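Local structure of glycerol-3-phosphate dehydrogenase [NAD(+)] 1 (4FGW) at residues T196-H201 / V229-D234. The protein catalyses the NAD-dependent interconversion of dihydroxyacetone phosphate and sn-glycerol 3-phosphate, driving the glycerol accumulation that protects yeast cells from water loss under hyperosmotic stress. Residues are numbered along the deposited sequence; the frame is centred on the assembly and turned at random.
Sequences TTVAYH and VSVIED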
# COMPACT_ATOMS: atom_id res chain seq x y z
N THR A 196 12.95 3.35 7.67
CA THR A 196 13.85 3.10 6.55
C THR A 196 14.26 1.64 6.51
O THR A 196 14.29 0.96 7.55
CB THR A 196 15.04 4.08 6.47
OG1 THR A 196 15.42 4.20 5.10
CG2 THR A 196 16.26 3.63 7.29
N THR A 197 14.62 1.18 5.30
CA THR A 197 15.19 -0.14 5.08
C THR A 197 16.67 0.11 4.79
O THR A 197 17.02 1.08 4.10
CB THR A 197 14.56 -0.85 3.88
OG1 THR A 197 13.16 -0.57 3.79
CG2 THR A 197 14.80 -2.35 3.92
N VAL A 198 17.52 -0.75 5.36
CA VAL A 198 18.95 -0.80 5.10
C VAL A 198 19.19 -2.20 4.53
O VAL A 198 18.83 -3.19 5.16
CB VAL A 198 19.85 -0.50 6.33
CG1 VAL A 198 21.33 -0.60 5.96
CG2 VAL A 198 19.56 0.88 6.91
N ALA A 199 19.75 -2.27 3.31
CA ALA A 199 20.05 -3.54 2.65
C ALA A 199 21.54 -3.68 2.44
O ALA A 199 22.20 -2.74 2.02
CB ALA A 199 19.31 -3.65 1.34
N TYR A 200 22.08 -4.87 2.75
CA TYR A 200 23.51 -5.15 2.63
C TYR A 200 23.75 -6.66 2.55
O TYR A 200 23.27 -7.40 3.41
CB TYR A 200 24.27 -4.54 3.83
CG TYR A 200 25.76 -4.74 3.85
CD1 TYR A 200 26.61 -3.85 3.18
CD2 TYR A 200 26.35 -5.74 4.61
CE1 TYR A 200 28.00 -4.00 3.23
CE2 TYR A 200 27.73 -5.90 4.67
CZ TYR A 200 28.55 -5.03 3.97
OH TYR A 200 29.92 -5.19 4.02
N HIS A 201 24.46 -7.10 1.51
CA HIS A 201 24.83 -8.50 1.36
C HIS A 201 26.15 -8.66 2.08
O HIS A 201 27.11 -7.96 1.76
CB HIS A 201 25.00 -8.88 -0.13
CG HIS A 201 23.72 -8.94 -0.90
ND1 HIS A 201 23.44 -8.01 -1.89
CD2 HIS A 201 22.69 -9.81 -0.80
CE1 HIS A 201 22.25 -8.34 -2.36
NE2 HIS A 201 21.75 -9.41 -1.74
N VAL A 229 14.56 1.22 11.78
CA VAL A 229 15.39 0.59 10.78
C VAL A 229 15.16 -0.91 10.70
O VAL A 229 15.16 -1.60 11.72
CB VAL A 229 16.90 0.97 10.97
CG1 VAL A 229 17.84 0.12 10.12
CG2 VAL A 229 17.13 2.45 10.67
N SER A 230 14.97 -1.41 9.47
CA SER A 230 14.86 -2.83 9.18
C SER A 230 16.05 -3.16 8.27
O SER A 230 16.22 -2.52 7.23
CB SER A 230 13.54 -3.15 8.48
OG SER A 230 13.55 -4.47 7.98
N VAL A 231 16.90 -4.10 8.69
CA VAL A 231 18.10 -4.50 7.95
C VAL A 231 17.87 -5.82 7.21
O VAL A 231 17.50 -6.82 7.83
CB VAL A 231 19.40 -4.52 8.79
CG1 VAL A 231 20.63 -4.54 7.88
CG2 VAL A 231 19.47 -3.33 9.74
N ILE A 232 18.07 -5.80 5.89
CA ILE A 232 17.90 -6.97 5.00
C ILE A 232 19.12 -7.15 4.10
O ILE A 232 20.09 -6.39 4.22
CB ILE A 232 16.55 -6.89 4.20
CG1 ILE A 232 16.50 -5.65 3.28
CG2 ILE A 232 15.34 -6.97 5.14
CD1 ILE A 232 15.57 -5.76 2.09
N GLU A 233 19.07 -8.13 3.19
CA GLU A 233 20.14 -8.43 2.23
C GLU A 233 19.87 -7.82 0.86
O GLU A 233 20.79 -7.33 0.22
CB GLU A 233 20.31 -9.96 2.08
CG GLU A 233 21.07 -10.61 3.22
CD GLU A 233 22.03 -11.69 2.76
OE1 GLU A 233 21.63 -12.88 2.79
OE2 GLU A 233 23.17 -11.35 2.36
N ASP A 234 18.60 -7.88 0.40
CA ASP A 234 18.15 -7.45 -0.92
C ASP A 234 18.40 -5.97 -1.28
O ASP A 234 17.50 -5.13 -1.18
CB ASP A 234 16.70 -7.92 -1.17
CG ASP A 234 16.20 -7.82 -2.60
OD1 ASP A 234 17.01 -7.53 -3.50
OD2 ASP A 234 14.99 -8.04 -2.81
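Strands 194-199 and 227-232 form the parallel pair at one edge of the nucleotide-binding domain's mixed sheet, joined by a beta-alpha-beta crossover through helix 215-222; residues 196-201 and 229-234 take in its end and the turns after it. The segment axes run 25° apart. Four backbone bonds fix the register: Ser-230 N to Thr-196 O, Val-198 N to Ser-230 O (2.9 Å), Ile-232 N to Val-198 O (2.8 Å), and Tyr-200 N to Ile-232 O. The last is bent to 156° at the hydrogen. Side chains alternate between the faces. On one, Val-198 reaches obliquely with CG2 to Val-229 CG1 (3.7 Å), while Thr-196 lies alongside Val-229, methyl CG2 against methyl CG2. On the other, Thr-197 holds CG2 anti to the backbone N, placing that methyl 3.8 Å from Ile-232 CG1, and its OG1 bonds Ala-297 N. Past the strand ends, Glu-233 O sits over the middle of one face of the His-201 ring, 3.0 Å above its plane, a carbonyl-over-ring contact whose poor angle rules out a hydrogen bond from NE2. The Glu-233 carboxylate, its plane 65° from the ring's, brings OE2 to 3.5 Å from His-201 CD2. Cutting His-201 back to an alanine would probably uncover the carbonyl of Glu-233 and take away the ring beside its carboxylate. Asp-234 then N-caps helix 235-257, OD1 accepting from Gly-237 N while OD2 bonds Arg-288 N. Helix 215-222 packs on Val-229 and Val-231, helix 235-257 on Ala-199 and Ile-232, and antiparallel strand 175-180 borders 194-199, leaving 227-232 outermost within this chain.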